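Local coordinates for glycoside hydrolase family 16 protein (Bacteroides ovatus, PDB 7KR6) that probably hydrolyses O-glycosidic bonds inside mixed-linkage beta-glucans, and is seen here holding a 2-fluoro glucan inhibitor in its glycan pocket, at residues A[64-72]-A[88-99]; A[124-134]-A[231-242]. The protein carries 1 engineered substitution. One frame throughout, in Å; residues are numbered along the deposited sequence.

Contact 1. Residues A[64-72]-A[88-99]. With BGC (beta-D-glucopyranose), chain C.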
loop_
_atom_site.group_PDB
_atom_site.type_symbol
_atom_site.label_atom_id
_atom_site.label_comp_id
_atom_site.label_asym_id
_atom_site.label_seq_id
_atom_site.Cartn_x
_atom_site.Cartn_y
_atom_site.Cartn_z
ATOM N N LEU A 64 -5.312 -12.190 -14.257
ATOM C CA LEU A 64 -5.922 -13.374 -14.902
ATOM C C LEU A 64 -6.260 -13.100 -16.368
ATOM O O LEU A 64 -6.347 -14.084 -17.107
ATOM C CB LEU A 64 -7.179 -13.774 -14.116
ATOM C CG LEU A 64 -6.915 -14.164 -12.658
ATOM C CD1 LEU A 64 -8.207 -14.364 -11.873
ATOM C CD2 LEU A 64 -6.052 -15.395 -12.591
ATOM N N GLN A 65 -6.579 -11.867 -16.770
ATOM C CA GLN A 65 -7.094 -11.607 -18.136
ATOM C C GLN A 65 -5.947 -11.629 -19.139
ATOM O O GLN A 65 -4.829 -11.191 -18.822
ATOM C CB GLN A 65 -7.803 -10.263 -18.260
ATOM C CG GLN A 65 -6.874 -9.056 -18.406
ATOM C CD GLN A 65 -6.015 -8.777 -17.200
ATOM O OE1 GLN A 65 -6.395 -9.092 -16.065
ATOM N NE2 GLN A 65 -4.882 -8.137 -17.449
ATOM N N ALA A 66 -6.280 -12.061 -20.347
ATOM C CA ALA A 66 -5.525 -11.685 -21.556
ATOM C C ALA A 66 -6.078 -10.348 -22.028
ATOM O O ALA A 66 -7.289 -10.118 -21.989
ATOM C CB ALA A 66 -5.700 -12.757 -22.587
ATOM N N TYR A 67 -5.223 -9.475 -22.522
ATOM C CA TYR A 67 -5.716 -8.272 -23.212
ATOM C C TYR A 67 -5.751 -8.546 -24.722
ATOM O O TYR A 67 -4.754 -9.152 -25.235
ATOM C CB TYR A 67 -4.814 -7.087 -22.892
ATOM C CG TYR A 67 -4.972 -6.522 -21.487
ATOM C CD1 TYR A 67 -6.205 -6.059 -21.066
ATOM C CD2 TYR A 67 -3.896 -6.406 -20.625
ATOM C CE1 TYR A 67 -6.374 -5.478 -19.814
ATOM C CE2 TYR A 67 -4.046 -5.812 -19.383
ATOM C CZ TYR A 67 -5.285 -5.340 -18.984
ATOM O OH TYR A 67 -5.440 -4.759 -17.740
ATOM N N ASP A 68 -6.767 -8.075 -25.390
ATOM C CA ASP A 68 -6.801 -8.169 -26.874
ATOM C C ASP A 68 -7.615 -7.052 -27.481
ATOM O O ASP A 68 -8.339 -6.315 -26.786
ATOM C CB ASP A 68 -7.162 -9.560 -27.363
ATOM C CG ASP A 68 -8.584 -9.978 -27.099
ATOM O OD1 ASP A 68 -9.465 -9.106 -27.068
ATOM O OD2 ASP A 68 -8.791 -11.194 -26.985
ATOM N N ALA A 69 -7.428 -6.884 -28.785
ATOM C CA ALA A 69 -8.018 -5.724 -29.466
ATOM C C ALA A 69 -9.540 -5.871 -29.506
ATOM O O ALA A 69 -10.230 -4.851 -29.554
ATOM C CB ALA A 69 -7.404 -5.578 -30.837
ATOM N N ALA A 70 -10.062 -7.098 -29.553
ATOM C CA ALA A 70 -11.520 -7.311 -29.675
ATOM C C ALA A 70 -12.253 -6.794 -28.432
ATOM O O ALA A 70 -13.486 -6.605 -28.510
ATOM C CB ALA A 70 -11.818 -8.773 -29.895
ATOM N N HIS A 71 -11.556 -6.634 -27.301
ATOM C CA HIS A 71 -12.227 -6.228 -26.049
ATOM C C HIS A 71 -12.081 -4.730 -25.820
ATOM O O HIS A 71 -12.315 -4.264 -24.675
ATOM C CB HIS A 71 -11.744 -7.146 -24.929
ATOM C CG HIS A 71 -12.348 -8.503 -25.069
ATOM N ND1 HIS A 71 -11.813 -9.480 -25.924
ATOM C CD2 HIS A 71 -13.446 -9.058 -24.505
ATOM C CE1 HIS A 71 -12.557 -10.583 -25.860
ATOM N NE2 HIS A 71 -13.561 -10.347 -25.007
ATOM N N VAL A 72 -11.648 -3.997 -26.838
ATOM C CA VAL A 72 -11.683 -2.518 -26.863
ATOM C C VAL A 72 -12.619 -2.136 -28.007
ATOM O O VAL A 72 -12.390 -2.608 -29.158
ATOM C CB VAL A 72 -10.284 -1.914 -27.053
ATOM C CG1 VAL A 72 -10.368 -0.405 -26.997
ATOM C CG2 VAL A 72 -9.288 -2.447 -26.020
ATOM N N GLU A 88 -14.557 -10.312 -20.237
ATOM C CA GLU A 88 -15.387 -11.466 -20.653
ATOM C C GLU A 88 -14.749 -12.752 -20.161
ATOM O O GLU A 88 -13.529 -12.912 -20.271
ATOM C CB GLU A 88 -15.453 -11.527 -22.176
ATOM C CG GLU A 88 -16.176 -12.768 -22.666
ATOM C CD GLU A 88 -16.449 -12.749 -24.160
ATOM O OE1 GLU A 88 -15.792 -11.963 -24.890
ATOM O OE2 GLU A 88 -17.312 -13.515 -24.586
ATOM N N ARG A 89 -15.573 -13.694 -19.683
ATOM C CA ARG A 89 -15.086 -15.027 -19.326
ATOM C C ARG A 89 -15.715 -16.076 -20.255
ATOM O O ARG A 89 -16.932 -16.047 -20.458
ATOM C CB ARG A 89 -15.438 -15.345 -17.878
ATOM C CG ARG A 89 -14.850 -16.667 -17.430
ATOM C CD ARG A 89 -15.007 -16.852 -15.942
ATOM N NE ARG A 89 -14.671 -18.183 -15.481
ATOM C CZ ARG A 89 -14.640 -18.550 -14.207
ATOM N NH1 ARG A 89 -14.992 -17.685 -13.259
ATOM N NH2 ARG A 89 -14.276 -19.778 -13.889
ATOM N N LYS A 90 -14.885 -16.978 -20.750
ATOM C CA LYS A 90 -15.290 -18.076 -21.669
ATOM C C LYS A 90 -14.615 -19.324 -21.111
ATOM O O LYS A 90 -13.399 -19.458 -21.241
ATOM C CB LYS A 90 -14.950 -17.704 -23.120
ATOM N N GLY A 91 -15.364 -20.170 -20.395
ATOM C CA GLY A 91 -14.762 -21.270 -19.626
ATOM C C GLY A 91 -13.883 -20.719 -18.508
ATOM O O GLY A 91 -14.379 -19.918 -17.682
ATOM N N ASN A 92 -12.598 -21.054 -18.518
ATOM C CA ASN A 92 -11.635 -20.529 -17.521
ATOM C C ASN A 92 -10.707 -19.533 -18.219
ATOM O O ASN A 92 -9.714 -19.164 -17.576
ATOM C CB ASN A 92 -10.846 -21.633 -16.810
ATOM C CG ASN A 92 -11.700 -22.444 -15.846
ATOM O OD1 ASN A 92 -12.601 -21.922 -15.168
ATOM N ND2 ASN A 92 -11.411 -23.734 -15.779
ATOM N N LYS A 93 -11.047 -19.104 -19.431
ATOM C CA LYS A 93 -10.271 -18.046 -20.146
ATOM C C LYS A 93 -10.950 -16.701 -19.872
ATOM O O LYS A 93 -12.191 -16.585 -19.998
ATOM C CB LYS A 93 -10.188 -18.310 -21.647
ATOM C CG LYS A 93 -9.338 -19.514 -22.075
ATOM C CD LYS A 93 -7.976 -19.615 -21.426
ATOM C CE LYS A 93 -7.295 -20.954 -21.650
ATOM N NZ LYS A 93 -7.420 -21.410 -23.059
ATOM N N ILE A 94 -10.126 -15.691 -19.575
ATOM C CA ILE A 94 -10.602 -14.312 -19.342
ATOM C C ILE A 94 -9.894 -13.339 -20.301
ATOM O O ILE A 94 -8.701 -13.475 -20.504
ATOM C CB ILE A 94 -10.448 -13.937 -17.858
ATOM C CG1 ILE A 94 -11.360 -14.842 -17.006
ATOM C CG2 ILE A 94 -10.804 -12.488 -17.635
ATOM C CD1 ILE A 94 -11.096 -14.698 -15.545
ATOM N N TYR A 95 -10.675 -12.446 -20.878
ATOM C CA TYR A 95 -10.221 -11.438 -21.871
ATOM C C TYR A 95 -10.682 -10.066 -21.435
ATOM O O TYR A 95 -11.794 -9.925 -20.950
ATOM C CB TYR A 95 -10.825 -11.760 -23.232
ATOM C CG TYR A 95 -10.562 -13.178 -23.651
ATOM C CD1 TYR A 95 -9.361 -13.516 -24.251
ATOM C CD2 TYR A 95 -11.487 -14.183 -23.396
ATOM C CE1 TYR A 95 -9.092 -14.811 -24.639
ATOM C CE2 TYR A 95 -11.219 -15.493 -23.765
ATOM C CZ TYR A 95 -10.026 -15.797 -24.406
ATOM O OH TYR A 95 -9.709 -17.075 -24.772
ATOM N N SER A 96 -9.885 -9.036 -21.692
ATOM C CA SER A 96 -10.328 -7.663 -21.414
ATOM C C SER A 96 -9.516 -6.715 -22.285
ATOM O O SER A 96 -8.829 -7.199 -23.187
ATOM C CB SER A 96 -10.186 -7.341 -19.932
ATOM O OG SER A 96 -10.879 -6.151 -19.627
ATOM N N GLY A 97 -9.701 -5.420 -22.057
ATOM C CA GLY A 97 -9.089 -4.377 -22.888
ATOM C C GLY A 97 -8.268 -3.367 -22.143
ATOM O O GLY A 97 -8.530 -3.056 -20.939
ATOM N N ARG A 98 -7.267 -2.858 -22.861
ATOM C CA ARG A 98 -6.290 -1.898 -22.312
ATOM C C ARG A 98 -5.798 -1.054 -23.483
ATOM O O ARG A 98 -5.437 -1.657 -24.526
ATOM C CB ARG A 98 -5.101 -2.639 -21.699
ATOM C CG ARG A 98 -3.937 -1.746 -21.279
ATOM C CD ARG A 98 -3.049 -2.423 -20.283
ATOM N NE ARG A 98 -1.722 -1.825 -20.175
ATOM C CZ ARG A 98 -0.886 -2.053 -19.189
ATOM N NH1 ARG A 98 -1.245 -2.779 -18.157
ATOM N NH2 ARG A 98 0.348 -1.549 -19.221
ATOM N N ILE A 99 -5.749 0.253 -23.308
ATOM C CA ILE A 99 -5.165 1.161 -24.333
ATOM C C ILE A 99 -4.146 2.084 -23.690
ATOM O O ILE A 99 -4.238 2.431 -22.490
ATOM C CB ILE A 99 -6.266 1.958 -25.041
ATOM C CG1 ILE A 99 -6.896 2.998 -24.124
ATOM C CG2 ILE A 99 -7.278 1.041 -25.680
ATOM C CD1 ILE A 99 -7.967 3.867 -24.753
HETATM C C2 BGC C . 3.392 -3.667 -12.786
HETATM C C3 BGC C . 4.696 -3.705 -13.626
HETATM C C4 BGC C . 4.475 -3.277 -15.060
HETATM C C5 BGC C . 3.780 -1.904 -15.150
HETATM C C6 BGC C . 3.432 -1.446 -16.544
HETATM C C1 BGC C . 2.800 -2.303 -13.017
HETATM O O2 BGC C . 3.594 -3.950 -11.434
HETATM O O3 BGC C . 5.178 -5.047 -13.496
HETATM O O4 BGC C . 5.758 -3.242 -15.744
HETATM O O5 BGC C . 2.542 -1.987 -14.375
HETATM O O6 BGC C . 2.545 -2.394 -17.188
HETATM O O HOH W 1 -7.373 -16.034 -19.007
HETATM O O HOH W 2 -3.110 -4.481 -16.582
HETATM O O HOH W 3 -6.812 -4.518 -25.224
#

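Contact 2. Residues A[124-134]-A[231-242]. With G2F (2-deoxy-2-fluoro-alpha-D-glucopyranose), chain B.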
loop_
_atom_site.group_PDB
_atom_site.type_symbol
_atom_site.label_atom_id
_atom_site.label_comp_id
_atom_site.label_asym_id
_atom_site.label_seq_id
_atom_site.Cartn_x
_atom_site.Cartn_y
_atom_site.Cartn_z
ATOM N N GLY A 124 -13.056 -9.143 -7.826
ATOM C CA GLY A 124 -11.800 -9.231 -8.574
ATOM C C GLY A 124 -11.644 -8.305 -9.776
ATOM O O GLY A 124 -10.545 -8.358 -10.367
ATOM N N LEU A 125 -12.593 -7.444 -10.100
ATOM C CA LEU A 125 -12.351 -6.488 -11.229
ATOM C C LEU A 125 -11.438 -5.360 -10.742
ATOM O O LEU A 125 -11.518 -4.950 -9.552
ATOM C CB LEU A 125 -13.664 -5.964 -11.774
ATOM C CG LEU A 125 -14.698 -6.994 -12.260
ATOM C CD1 LEU A 125 -15.877 -6.272 -12.894
ATOM C CD2 LEU A 125 -14.054 -7.945 -13.241
ATOM N N TRP A 126 -10.550 -4.889 -11.625
ATOM C CA TRP A 126 -9.524 -3.890 -11.286
ATOM C C TRP A 126 -9.405 -2.889 -12.421
ATOM O O TRP A 126 -8.447 -2.939 -13.239
ATOM C CB TRP A 126 -8.232 -4.644 -10.983
ATOM C CG TRP A 126 -7.043 -3.815 -10.648
ATOM C CD1 TRP A 126 -6.973 -2.491 -10.310
ATOM C CD2 TRP A 126 -5.704 -4.320 -10.585
ATOM N NE1 TRP A 126 -5.668 -2.131 -10.080
ATOM C CE2 TRP A 126 -4.874 -3.233 -10.254
ATOM C CE3 TRP A 126 -5.119 -5.566 -10.861
ATOM C CZ2 TRP A 126 -3.496 -3.371 -10.148
ATOM C CZ3 TRP A 126 -3.758 -5.703 -10.742
ATOM C CH2 TRP A 126 -2.967 -4.623 -10.387
ATOM N N PRO A 127 -10.346 -1.942 -12.490
ATOM C CA PRO A 127 -10.243 -0.830 -13.452
ATOM C C PRO A 127 -9.219 0.197 -12.996
ATOM O O PRO A 127 -9.065 0.401 -11.781
ATOM C CB PRO A 127 -11.598 -0.155 -13.362
ATOM C CG PRO A 127 -12.087 -0.481 -11.935
ATOM C CD PRO A 127 -11.584 -1.884 -11.689
ATOM N N ALA A 128 -8.583 0.875 -13.960
ATOM C CA ALA A 128 -7.614 1.936 -13.625
ATOM C C ALA A 128 -7.548 2.983 -14.753
ATOM O O ALA A 128 -7.823 2.678 -15.952
ATOM C CB ALA A 128 -6.263 1.337 -13.328
ATOM N N PHE A 129 -7.243 4.190 -14.337
ATOM C CA PHE A 129 -6.961 5.366 -15.177
ATOM C C PHE A 129 -5.610 5.870 -14.702
ATOM O O PHE A 129 -5.513 6.250 -13.510
ATOM C CB PHE A 129 -8.088 6.381 -14.975
ATOM C CG PHE A 129 -7.856 7.762 -15.539
ATOM C CD1 PHE A 129 -7.145 7.962 -16.728
ATOM C CD2 PHE A 129 -8.363 8.862 -14.887
ATOM C CE1 PHE A 129 -6.982 9.246 -17.226
ATOM C CE2 PHE A 129 -8.221 10.147 -15.389
ATOM C CZ PHE A 129 -7.517 10.327 -16.566
ATOM N N TRP A 130 -4.613 5.867 -15.575
ATOM C CA TRP A 130 -3.230 6.070 -15.112
ATOM C C TRP A 130 -2.331 6.591 -16.232
ATOM O O TRP A 130 -2.804 6.812 -17.328
ATOM C CB TRP A 130 -2.749 4.763 -14.494
ATOM C CG TRP A 130 -2.826 3.522 -15.324
ATOM C CD1 TRP A 130 -3.940 2.864 -15.759
ATOM C CD2 TRP A 130 -1.726 2.656 -15.620
ATOM N NE1 TRP A 130 -3.593 1.687 -16.354
ATOM C CE2 TRP A 130 -2.245 1.539 -16.285
ATOM C CE3 TRP A 130 -0.346 2.722 -15.391
ATOM C CZ2 TRP A 130 -1.442 0.471 -16.662
ATOM C CZ3 TRP A 130 0.435 1.671 -15.785
ATOM C CH2 TRP A 130 -0.099 0.569 -16.413
ATOM N N MET A 131 -1.080 6.859 -15.878
ATOM C CA MET A 131 -0.127 7.522 -16.788
ATOM C C MET A 131 1.245 6.913 -16.562
ATOM O O MET A 131 1.555 6.524 -15.409
ATOM C CB MET A 131 -0.096 9.029 -16.521
ATOM C CG MET A 131 -1.380 9.732 -16.811
ATOM S SD MET A 131 -1.433 11.388 -16.106
ATOM C CE MET A 131 0.140 12.159 -16.521
ATOM N N MET A 132 2.058 6.836 -17.617
ATOM C CA MET A 132 3.497 6.506 -17.442
ATOM C C MET A 132 4.334 7.465 -18.266
ATOM O O MET A 132 3.819 8.061 -19.209
ATOM C CB MET A 132 3.855 5.077 -17.845
ATOM C CG MET A 132 3.357 4.006 -16.859
ATOM S SD MET A 132 3.924 2.329 -17.160
ATOM C CE MET A 132 2.826 1.789 -18.450
ATOM N N GLY A 133 5.596 7.575 -17.901
ATOM C CA GLY A 133 6.523 8.446 -18.637
ATOM C C GLY A 133 6.683 8.019 -20.082
ATOM O O GLY A 133 6.866 6.854 -20.379
ATOM N N ASP A 134 6.592 8.993 -20.982
ATOM C CA ASP A 134 6.653 8.800 -22.464
ATOM C C ASP A 134 8.128 8.758 -22.879
ATOM O O ASP A 134 8.591 9.726 -23.515
ATOM C CB ASP A 134 5.829 9.892 -23.127
ATOM C CG ASP A 134 5.619 9.701 -24.623
ATOM O OD1 ASP A 134 5.505 8.544 -25.041
ATOM O OD2 ASP A 134 5.627 10.735 -25.351
ATOM N N ASN A 231 7.202 14.515 -19.954
ATOM C CA ASN A 231 5.956 14.053 -20.575
ATOM C C ASN A 231 5.564 12.666 -20.066
ATOM O O ASN A 231 6.406 11.724 -20.023
ATOM C CB ASN A 231 6.069 14.012 -22.087
ATOM C CG ASN A 231 6.207 15.390 -22.688
ATOM O OD1 ASN A 231 5.863 16.400 -22.081
ATOM N ND2 ASN A 231 6.766 15.420 -23.895
ATOM N N PHE A 232 4.258 12.530 -19.833
ATOM C CA PHE A 232 3.595 11.242 -19.506
ATOM C C PHE A 232 2.483 11.017 -20.517
ATOM O O PHE A 232 1.801 11.986 -20.865
ATOM C CB PHE A 232 3.045 11.290 -18.079
ATOM C CG PHE A 232 3.987 10.890 -16.977
ATOM C CD1 PHE A 232 5.166 11.590 -16.743
ATOM C CD2 PHE A 232 3.686 9.842 -16.118
ATOM C CE1 PHE A 232 6.017 11.232 -15.700
ATOM C CE2 PHE A 232 4.556 9.475 -15.107
ATOM C CZ PHE A 232 5.694 10.192 -14.860
ATOM N N TYR A 233 2.275 9.765 -20.911
ATOM C CA TYR A 233 1.108 9.333 -21.705
ATOM C C TYR A 233 0.060 8.648 -20.816
ATOM O O TYR A 233 0.285 8.446 -19.609
ATOM C CB TYR A 233 1.571 8.383 -22.797
ATOM C CG TYR A 233 2.190 7.088 -22.346
ATOM C CD1 TYR A 233 1.410 5.956 -22.077
ATOM C CD2 TYR A 233 3.548 6.949 -22.176
ATOM C CE1 TYR A 233 1.969 4.742 -21.711
ATOM C CE2 TYR A 233 4.116 5.744 -21.814
ATOM C CZ TYR A 233 3.326 4.632 -21.545
ATOM O OH TYR A 233 3.879 3.445 -21.205
ATOM N N ILE A 234 -1.065 8.371 -21.434
ATOM C CA ILE A 234 -2.323 7.990 -20.724
ATOM C C ILE A 234 -2.611 6.531 -20.974
ATOM O O ILE A 234 -2.402 6.026 -22.101
ATOM C CB ILE A 234 -3.482 8.896 -21.168
ATOM C CG1 ILE A 234 -3.167 10.371 -20.994
ATOM C CG2 ILE A 234 -4.777 8.527 -20.451
ATOM C CD1 ILE A 234 -3.987 11.312 -21.870
ATOM N N LEU A 235 -3.116 5.861 -19.940
ATOM C CA LEU A 235 -3.600 4.486 -20.051
ATOM C C LEU A 235 -4.959 4.348 -19.389
ATOM O O LEU A 235 -5.250 5.067 -18.407
ATOM C CB LEU A 235 -2.674 3.459 -19.403
ATOM C CG LEU A 235 -1.222 3.477 -19.873
ATOM C CD1 LEU A 235 -0.355 4.270 -18.921
ATOM C CD2 LEU A 235 -0.718 2.077 -20.014
ATOM N N PHE A 236 -5.756 3.441 -19.972
ATOM C CA PHE A 236 -7.017 2.923 -19.360
ATOM C C PHE A 236 -7.019 1.414 -19.487
ATOM O O PHE A 236 -6.654 0.869 -20.539
ATOM C CB PHE A 236 -8.280 3.447 -20.048
ATOM C CG PHE A 236 -8.514 4.937 -19.987
ATOM C CD1 PHE A 236 -9.119 5.560 -18.913
ATOM C CD2 PHE A 236 -8.155 5.713 -21.081
ATOM C CE1 PHE A 236 -9.369 6.928 -18.927
ATOM C CE2 PHE A 236 -8.335 7.083 -21.065
ATOM C CZ PHE A 236 -8.952 7.691 -19.994
ATOM N N ASN A 237 -7.491 0.716 -18.457
ATOM C CA ASN A 237 -7.575 -0.768 -18.574
ATOM C C ASN A 237 -8.596 -1.286 -17.584
ATOM O O ASN A 237 -8.919 -0.573 -16.600
ATOM C CB ASN A 237 -6.247 -1.466 -18.305
ATOM C CG ASN A 237 -5.841 -1.342 -16.857
ATOM O OD1 ASN A 237 -5.557 -0.228 -16.369
ATOM N ND2 ASN A 237 -6.070 -2.410 -16.092
ATOM N N LEU A 238 -9.100 -2.469 -17.886
ATOM C CA LEU A 238 -9.958 -3.230 -16.942
ATOM C C LEU A 238 -9.250 -4.564 -16.733
ATOM O O LEU A 238 -9.392 -5.502 -17.551
ATOM C CB LEU A 238 -11.390 -3.336 -17.473
ATOM C CG LEU A 238 -12.353 -4.184 -16.631
ATOM C CD1 LEU A 238 -12.511 -3.612 -15.233
ATOM C CD2 LEU A 238 -13.701 -4.166 -17.296
ATOM N N ALA A 239 -8.487 -4.662 -15.642
ATOM C CA ALA A 239 -7.809 -5.918 -15.283
ATOM C C ALA A 239 -8.835 -6.786 -14.552
ATOM O O ALA A 239 -9.834 -6.233 -14.039
ATOM C CB ALA A 239 -6.572 -5.676 -14.454
ATOM N N VAL A 240 -8.603 -8.095 -14.613
ATOM C CA VAL A 240 -9.393 -9.099 -13.846
ATOM C C VAL A 240 -8.436 -9.908 -12.977
ATOM O O VAL A 240 -7.504 -10.611 -13.501
ATOM C CB VAL A 240 -10.188 -9.993 -14.811
ATOM C CG1 VAL A 240 -11.112 -10.917 -14.044
ATOM C CG2 VAL A 240 -10.946 -9.176 -15.841
ATOM N N GLY A 241 -8.646 -9.864 -11.651
ATOM C CA GLY A 241 -7.674 -10.424 -10.713
ATOM C C GLY A 241 -6.349 -9.684 -10.728
ATOM O O GLY A 241 -6.253 -8.652 -11.391
ATOM N N GLY A 242 -5.358 -10.267 -10.099
ATOM C CA GLY A 242 -4.072 -9.621 -9.839
ATOM C C GLY A 242 -3.856 -9.430 -8.349
ATOM O O GLY A 242 -4.826 -9.325 -7.572
HETATM C C1 G2F B . 0.365 1.177 -11.391
HETATM C C2 G2F B . 1.062 -0.137 -11.309
HETATM C C3 G2F B . 0.814 -0.980 -12.543
HETATM C C4 G2F B . -0.675 -1.186 -12.670
HETATM C C5 G2F B . -1.310 0.232 -12.819
HETATM C C6 G2F B . -2.801 0.291 -13.057
HETATM O O3 G2F B . 1.522 -2.211 -12.448
HETATM O O4 G2F B . -0.914 -2.054 -13.833
HETATM O O5 G2F B . -1.038 1.071 -11.679
HETATM O O6 G2F B . -3.501 -0.531 -12.049
HETATM F F2 G2F B . 2.442 0.096 -11.025
HETATM O O HOH W 4 -5.434 -2.170 -13.196
HETATM O O HOH W 5 6.479 4.031 -20.458
HETATM O O HOH W 6 7.636 12.672 -25.007
HETATM O O HOH W 7 9.155 11.391 -20.673
#

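Contact 1. Residues A[64-72]-A[88-99]
Tyr67 and His71 both carry CG anti to the carbonyl carbon, which lays the His71 ring on Tyr95 and the Tyr67 ring on Gly97 and Arg98, while Arg98 runs extended from a CG anti to its own N (chi1 172°) and passes across one face of the Tyr67 ring. In the beta-sandwich (jelly-roll) fold of family 16, the short strand 66-67 pairs here in parallel with 93-96. The evidence is the bridges Ala66–Tyr95 and Tyr67–Ser96 and three backbone bonds: Ala66 N to Ile94 O (2.8 Å), Ser96 N to Ala66 O, and Asp68 N to Ser96 O.

Beyond that pairing His71 is gripped at both ring nitrogens, close to the ring plane. ND1 gives a bond to Asp68 OD1 (2.6 Å, 165°) on the syn side of the carboxylate, and NE2 gives one to Glu88 OE1 (2.8 Å), which accepts with its anti lone pair. These two bonds fix the ring's rotation, and Tyr95 CB covers one face, 3.5 Å from the His71 ring centroid. Two carboxylates flanking one imidazole would probably favour its protonated form.

The Tyr67 ring is sandwiched. Arg98 CB lies over its centre, 3.6 Å from the centroid, and Gln65 CG sits nearer the rim of the opposite face. Tyr67 OH bonds to Asn237 ND2 of strand 232-240 and to a water shared with Arg98 NH1. Glu53 forms a salt bridge with Arg98 NE, and NH2 donates to O6 of the bound glucose at 3.1 Å, nearly straight at 167°.

Contact 2. Residues A[124-134]-A[231-242]
Strands 125-133 and 232-240 run antiparallel, with 146° between their directions and a closest axis approach of 4.4 Å. Hydrogen-bonded pairs recur at every second residue, from Trp126–Ala239 through Ala128–Asn237 and Trp130–Leu235 to Met132–Tyr233. Gly241 N to Gly124 O and Asp134 N to Asn231 O add a bond beyond each end.

Trp130 has CG between its N and carbonyl carbon (chi1 55°), which folds the indole across the neighbouring strand. Leu235 CB lies over one face, 3.7 Å from the centroid of the five-membered ring, and C6 of the fluoroglucose lies over the other, 3.4 Å above the plane. NE1 donates to Asn237 OD1 (2.7 Å, 143°) from above the amide's carbonyl plane. Such a sugar platform belongs to the concave, glycan-binding face of the family 16 beta-sandwich, where Trp126, Ala128 and Met132 also line the pocket. One water joins Trp126 O, Asn237 ND2 and the sugar O6.

Phe129 and Phe236 lie on the opposite face of the pair, side by side with near-parallel rings slid apart, and Ile116 touches both. Toward the Asp134 end, the Phe232 ring receives Gly133 CA over its face at 3.8 Å from the centroid.

Overall arrangement
From the N terminus, contact 1 comes first: 15 residues, mostly strand, separate its segments, and it closes this short excursion when 88-99 returns beside 64-72. The chain then completes strand 93-107 and adds strand 112-117 before contact 2 opens, so the two loops are in series and neither encloses the other. Contact 2 is the long-range closure, bringing 231-242 back to 124-134 across 96 intervening residues. Strand 232-240 also pairs antiparallel with 93-107, which puts both contacts in neighbouring strands although their centres are about 15 Å apart. Direct ties are probable hydrogen bonds from Ser96 OG to Leu238 O and from Leu64 N to Val240 O. At the glycan pocket, Arg98 NH2 packs 3.5 Å from Trp130 CH2.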